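Local coordinates for transcriptional regulatory protein FixJ (Sinorhizobium meliloti, PDB 1DCK) that switches on, once activated by its partner FixL, transcription of the nitrogen-fixation regulatory genes nifA and fixK, the piece here being its receiver domain, at residues Thr5-Asp10 and Ala29-Gln34; Val80-Gly85 and Val99-Lys104. The protein carries 2 engineered substitutions. All blocks are in the same frame, centred on the assembly; numbering follows the deposited sequence.

Interaction 1. Residues Thr5-Asp10 and Ala29-Gln34; sequences TVHIVD and AVKMHQ
Val6 and Ile8 of strand 5-9 join strand 29-33 in a parallel ladder, the axes 4.5 Å apart and inclined at 22°: Val6 N bonds Ala29 O, Lys31 N bonds Val6 O, Ile8 N bonds Lys31 O and His33 N bonds Ile8 O. On one face of the sheet, His7 ND1 and His33 NE2 share a hydrogen bond of 2.9 Å, in which either ring could be the donor. His7 ND1 lies in the plane of the His33 ring, at its edge, while the two planes stand 43° apart. Both rings have CG anti to the carbonyl carbon (chi1 near -60° in both), which leans each back beside its own backbone N and lets them meet through ND1 and NE2. Thr5 CG2 rests on one face of the His7 ring, 3.5 Å above its plane and offset toward the rim, and Lys31 CD meets His7 CE1 at 3.8 Å. The pair belongs to the first beta-alpha-beta unit of a CheY-like receiver domain, with helix 13-25 forming the crossover. On the other face, the beta-branched Val6, Ile8 and Val30 suit extended backbone; Val6 and Ile8 are buried, while Val30 touches Leu23 and Met32 touches Ala20 of that helix. Ile8 CD1 presses on Val30 CG1 at a tight 3.5 Å, and Met32 CG comes more loosely to Ile8 CB. Lys31 suits the edge strand, its aliphatic stem crossing the edge of the His7 ring at a slant while its ammonium end makes a cation-pi contact with Phe42. Just past the strand, Asp10 turns toward the metal site, where Glu12 N bonds its OD1.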
loop_
_atom_site.group_PDB
_atom_site.type_symbol
_atom_site.label_atom_id
_atom_site.label_comp_id
_atom_site.label_asym_id
_atom_site.label_seq_id
_atom_site.Cartn_x
_atom_site.Cartn_y
_atom_site.Cartn_z
ATOM N N THR A 5 2.074 -6.786 -9.414
ATOM C CA THR A 5 0.719 -6.697 -8.863
ATOM C C THR A 5 0.641 -5.646 -7.768
ATOM O O THR A 5 1.536 -5.562 -6.920
ATOM C CB THR A 5 0.238 -8.055 -8.320
ATOM O OG1 THR A 5 0.103 -8.961 -9.420
ATOM C CG2 THR A 5 -1.134 -7.927 -7.614
ATOM N N VAL A 6 -0.419 -4.843 -7.806
ATOM C CA VAL A 6 -0.606 -3.806 -6.809
ATOM C C VAL A 6 -1.533 -4.389 -5.724
ATOM O O VAL A 6 -2.696 -4.702 -6.002
ATOM C CB VAL A 6 -1.283 -2.553 -7.448
ATOM C CG1 VAL A 6 -1.500 -1.438 -6.385
ATOM C CG2 VAL A 6 -0.441 -2.025 -8.632
ATOM N N HIS A 7 -1.009 -4.564 -4.514
ATOM C CA HIS A 7 -1.790 -5.093 -3.381
ATOM C C HIS A 7 -2.374 -3.933 -2.584
ATOM O O HIS A 7 -1.668 -2.987 -2.204
ATOM C CB HIS A 7 -0.909 -6.014 -2.497
ATOM C CG HIS A 7 -0.383 -7.207 -3.231
ATOM N ND1 HIS A 7 -1.094 -8.380 -3.356
ATOM C CD2 HIS A 7 0.732 -7.362 -3.990
ATOM C CE1 HIS A 7 -0.451 -9.202 -4.165
ATOM N NE2 HIS A 7 0.662 -8.606 -4.568
ATOM N N ILE A 8 -3.675 -3.961 -2.386
ATOM C CA ILE A 8 -4.347 -2.879 -1.686
ATOM C C ILE A 8 -4.900 -3.336 -0.320
ATOM O O ILE A 8 -5.494 -4.404 -0.199
ATOM C CB ILE A 8 -5.520 -2.337 -2.546
ATOM C CG1 ILE A 8 -4.991 -1.852 -3.910
ATOM C CG2 ILE A 8 -6.273 -1.197 -1.808
ATOM C CD1 ILE A 8 -6.091 -1.512 -4.848
ATOM N N VAL A 9 -4.659 -2.521 0.709
ATOM C CA VAL A 9 -5.161 -2.803 2.050
ATOM C C VAL A 9 -5.808 -1.524 2.575
ATOM O O VAL A 9 -5.178 -0.455 2.557
ATOM C CB VAL A 9 -4.038 -3.168 3.043
ATOM C CG1 VAL A 9 -4.644 -3.404 4.417
ATOM C CG2 VAL A 9 -3.249 -4.365 2.592
ATOM N N ASP A 10 -7.064 -1.633 3.005
ATOM C CA ASP A 10 -7.819 -0.512 3.575
ATOM C C ASP A 10 -8.865 -1.085 4.534
ATOM O O ASP A 10 -9.380 -2.172 4.310
ATOM C CB ASP A 10 -8.527 0.286 2.475
ATOM C CG ASP A 10 -8.868 1.715 2.900
ATOM O OD1 ASP A 10 -9.190 1.977 4.092
ATOM O OD2 ASP A 10 -8.784 2.596 2.021
ATOM N N ALA A 29 -2.478 -4.731 -12.621
ATOM C CA ALA A 29 -2.915 -6.011 -12.065
ATOM C C ALA A 29 -3.103 -5.601 -10.598
ATOM O O ALA A 29 -2.197 -5.014 -9.977
ATOM C CB ALA A 29 -1.831 -7.066 -12.203
ATOM N N VAL A 30 -4.289 -5.855 -10.063
ATOM C CA VAL A 30 -4.612 -5.437 -8.710
ATOM C C VAL A 30 -5.207 -6.542 -7.859
ATOM O O VAL A 30 -5.982 -7.345 -8.341
ATOM C CB VAL A 30 -5.667 -4.280 -8.760
ATOM C CG1 VAL A 30 -6.095 -3.893 -7.356
ATOM C CG2 VAL A 30 -5.114 -3.063 -9.481
ATOM N N LYS A 31 -4.849 -6.565 -6.584
ATOM C CA LYS A 31 -5.394 -7.548 -5.655
ATOM C C LYS A 31 -5.805 -6.812 -4.367
ATOM O O LYS A 31 -4.972 -6.148 -3.730
ATOM C CB LYS A 31 -4.352 -8.634 -5.319
ATOM C CG LYS A 31 -4.893 -9.741 -4.392
ATOM C CD LYS A 31 -3.866 -10.845 -4.174
ATOM C CE LYS A 31 -4.375 -11.961 -3.229
ATOM N NZ LYS A 31 -5.349 -12.919 -3.832
ATOM N N MET A 32 -7.084 -6.903 -4.018
ATOM C CA MET A 32 -7.637 -6.280 -2.818
ATOM C C MET A 32 -7.598 -7.262 -1.649
ATOM O O MET A 32 -8.064 -8.391 -1.774
ATOM C CB MET A 32 -9.119 -5.917 -3.039
ATOM C CG MET A 32 -9.432 -4.445 -3.140
ATOM S SD MET A 32 -11.221 -4.097 -2.952
ATOM C CE MET A 32 -11.903 -5.036 -4.381
ATOM N N HIS A 33 -7.076 -6.829 -0.514
ATOM C CA HIS A 33 -7.042 -7.686 0.672
ATOM C C HIS A 33 -8.075 -7.188 1.675
ATOM O O HIS A 33 -8.337 -5.997 1.769
ATOM C CB HIS A 33 -5.642 -7.716 1.264
ATOM C CG HIS A 33 -4.614 -8.237 0.316
ATOM N ND1 HIS A 33 -4.151 -9.537 0.365
ATOM C CD2 HIS A 33 -3.970 -7.642 -0.720
ATOM C CE1 HIS A 33 -3.264 -9.715 -0.602
ATOM N NE2 HIS A 33 -3.139 -8.580 -1.271
ATOM N N GLN A 34 -8.721 -8.119 2.364
ATOM C CA GLN A 34 -9.770 -7.791 3.342
ATOM C C GLN A 34 -9.286 -7.005 4.571
ATOM O O GLN A 34 -10.037 -6.215 5.146
ATOM C CB GLN A 34 -10.478 -9.082 3.785
ATOM C CG GLN A 34 -11.913 -8.899 4.285
ATOM C CD GLN A 34 -12.916 -8.560 3.186
ATOM O OE1 GLN A 34 -14.126 -8.482 3.440
ATOM N NE2 GLN A 34 -12.427 -8.373 1.963
#

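Interaction 2. Residues Val80-Gly85 and Val99-Lys104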
loop_
_atom_site.group_PDB
_atom_site.type_symbol
_atom_site.label_atom_id
_atom_site.label_comp_id
_atom_site.label_asym_id
_atom_site.label_seq_id
_atom_site.Cartn_x
_atom_site.Cartn_y
_atom_site.Cartn_z
ATOM N N VAL A 80 2.170 4.484 1.553
ATOM C CA VAL A 80 1.226 4.557 2.674
ATOM C C VAL A 80 0.294 5.745 2.483
ATOM O O VAL A 80 0.742 6.842 2.202
ATOM C CB VAL A 80 1.967 4.625 4.054
ATOM C CG1 VAL A 80 0.977 4.836 5.200
ATOM C CG2 VAL A 80 2.735 3.334 4.295
ATOM N N ILE A 81 -1.008 5.492 2.519
ATOM C CA ILE A 81 -1.998 6.557 2.370
ATOM C C ILE A 81 -2.302 7.087 3.782
ATOM O O ILE A 81 -2.748 6.345 4.653
ATOM C CB ILE A 81 -3.285 6.032 1.697
ATOM C CG1 ILE A 81 -2.971 5.552 0.273
ATOM C CG2 ILE A 81 -4.338 7.125 1.677
ATOM C CD1 ILE A 81 -4.170 4.924 -0.476
ATOM N N THR A 82 -2.057 8.368 4.005
ATOM C CA THR A 82 -2.259 8.944 5.326
ATOM C C THR A 82 -3.433 9.908 5.365
ATOM O O THR A 82 -3.812 10.494 4.343
ATOM C CB THR A 82 -0.967 9.659 5.794
ATOM O OG1 THR A 82 -0.614 10.669 4.834
ATOM C CG2 THR A 82 0.203 8.647 5.873
ATOM N N GLY A 83 -4.012 10.046 6.558
ATOM C CA GLY A 83 -5.138 10.941 6.740
ATOM C C GLY A 83 -4.834 12.384 6.388
ATOM O O GLY A 83 -3.697 12.845 6.481
ATOM N N HIS A 84 -5.867 13.092 5.951
ATOM C CA HIS A 84 -5.739 14.490 5.577
ATOM C C HIS A 84 -5.067 15.310 6.683
ATOM O O HIS A 84 -5.506 15.290 7.839
ATOM C CB HIS A 84 -7.114 15.081 5.250
ATOM C CG HIS A 84 -7.060 16.515 4.827
ATOM N ND1 HIS A 84 -6.531 16.914 3.617
ATOM C CD2 HIS A 84 -7.415 17.652 5.478
ATOM C CE1 HIS A 84 -6.557 18.235 3.543
ATOM N NE2 HIS A 84 -7.087 18.706 4.658
ATOM N N GLY A 85 -3.967 15.973 6.324
ATOM C CA GLY A 85 -3.234 16.810 7.259
ATOM C C GLY A 85 -2.670 16.111 8.485
ATOM O O GLY A 85 -2.462 16.755 9.509
ATOM N N VAL A 99 8.142 3.566 0.784
ATOM C CA VAL A 99 8.767 4.193 -0.370
ATOM C C VAL A 99 8.275 5.637 -0.460
ATOM O O VAL A 99 9.005 6.514 -0.910
ATOM C CB VAL A 99 8.400 3.434 -1.668
ATOM C CG1 VAL A 99 8.726 4.287 -2.907
ATOM C CG2 VAL A 99 9.195 2.114 -1.700
ATOM N N ASP A 100 7.014 5.849 -0.094
ATOM C CA ASP A 100 6.413 7.176 -0.075
ATOM C C ASP A 100 5.061 7.151 0.621
ATOM O O ASP A 100 4.525 6.086 0.930
ATOM C CB ASP A 100 6.233 7.730 -1.491
ATOM C CG ASP A 100 6.140 9.259 -1.516
ATOM O OD1 ASP A 100 6.480 9.940 -0.506
ATOM O OD2 ASP A 100 5.725 9.780 -2.560
ATOM N N PHE A 101 4.548 8.342 0.908
ATOM C CA PHE A 101 3.242 8.500 1.516
ATOM C C PHE A 101 2.414 9.289 0.498
ATOM O O PHE A 101 2.954 9.983 -0.374
ATOM C CB PHE A 101 3.319 9.312 2.824
ATOM C CG PHE A 101 3.518 10.793 2.610
ATOM C CD1 PHE A 101 2.422 11.667 2.578
ATOM C CD2 PHE A 101 4.785 11.302 2.379
ATOM C CE1 PHE A 101 2.599 13.028 2.313
ATOM C CE2 PHE A 101 4.976 12.656 2.114
ATOM C CZ PHE A 101 3.890 13.521 2.079
ATOM N N ILE A 102 1.106 9.202 0.653
ATOM C CA ILE A 102 0.161 9.920 -0.183
ATOM C C ILE A 102 -0.919 10.414 0.792
ATOM O O ILE A 102 -1.451 9.657 1.616
ATOM C CB ILE A 102 -0.504 9.016 -1.254
ATOM C CG1 ILE A 102 0.554 8.374 -2.149
ATOM C CG2 ILE A 102 -1.472 9.834 -2.114
ATOM C CD1 ILE A 102 1.478 9.398 -2.890
ATOM N N GLU A 103 -1.186 11.705 0.719
ATOM C CA GLU A 103 -2.187 12.350 1.557
ATOM C C GLU A 103 -3.516 12.318 0.816
ATOM O O GLU A 103 -3.575 12.603 -0.379
ATOM C CB GLU A 103 -1.758 13.809 1.838
ATOM C CG GLU A 103 -2.485 14.483 3.017
ATOM C CD GLU A 103 -1.970 15.900 3.302
ATOM O OE1 GLU A 103 -0.910 16.287 2.761
ATOM O OE2 GLU A 103 -2.633 16.627 4.066
ATOM N N LYS A 104 -4.556 11.844 1.490
ATOM C CA LYS A 104 -5.884 11.806 0.884
ATOM C C LYS A 104 -6.682 13.072 1.268
ATOM O O LYS A 104 -6.300 13.774 2.201
ATOM C CB LYS A 104 -6.636 10.536 1.287
ATOM C CG LYS A 104 -6.755 10.241 2.775
ATOM C CD LYS A 104 -7.675 9.034 2.938
ATOM C CE LYS A 104 -7.843 8.593 4.379
ATOM N NZ LYS A 104 -8.685 7.353 4.437
#
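The His84 ring meets Lys104 O at its edge, in the ring plane, through a weak hydrogen bond from ND1 of 3.5 Å. Glu103 OE2 approaches the same ring obliquely, the carboxylate turned 38° from the imidazole. The Phe101 ring reaches Thr82 OG1 with CD1, 3.9 Å away and likewise at a slant. The carboxylate is engaged more firmly by the backbone: Gly85 N bonds Glu103 OE2 at 2.7 Å, coming to its anti side and 28° out of the carboxylate plane. Glu103 gets there because CG stands anti to the backbone N (chi1 -163°) and the chain runs on extended; Gly85, with positive phi, suits the turn that presents this N-H. Were Glu103 cut back to an alanine, Gly85 N would probably lose this acceptor and the loop after Thr82 would be freer to shift. The backbones are joined by a parallel ladder: Val80 N to Asp100 O, Ile102 N to Val80 O and Thr82 N to Ile102 O. A longer bond of 3.2 Å, from Lys104 N to Thr82 O, ends it. The Thr82 hydroxyl adds a weak bond to Ile102 O. Ile81 CG2 lies 4.0 Å from Lys104 CD, the two side chains crossing at about a right angle. Extended beyond CG, the lysine carries NZ to the metal site, where it makes weak, long ion pairs with Asp54 and Glu12. Strand 100-103 is one of the sheet's two outermost strands, joined to strand 78-82 through helix 87-95; Ile102 packs on Ile111 and Ala114 of helix 108-119, while Val80 and Ile81 lean on strand 49-54.

In the fold
Interaction 1 is complete along the chain before interaction 2 begins, and each joins the two strands of one beta-alpha-beta unit in the same five-stranded parallel sheet. They occupy its two margins: strands 29-33 and 100-103 are the outermost, and strand 49-54 lies centrally between the pairs. Their centres are about 17 Å apart, on opposite sides of the chain's centre, and their nearest atoms about 5 Å apart without touching. That approach occurs at the metal site, where Asp10 from interaction 1 and Lys104 from interaction 2 converge near Asp54, the predicted phosphorylation site, and a bound manganese ion, consistent with the receiver-domain design of an active site at the strands' C-terminal ends.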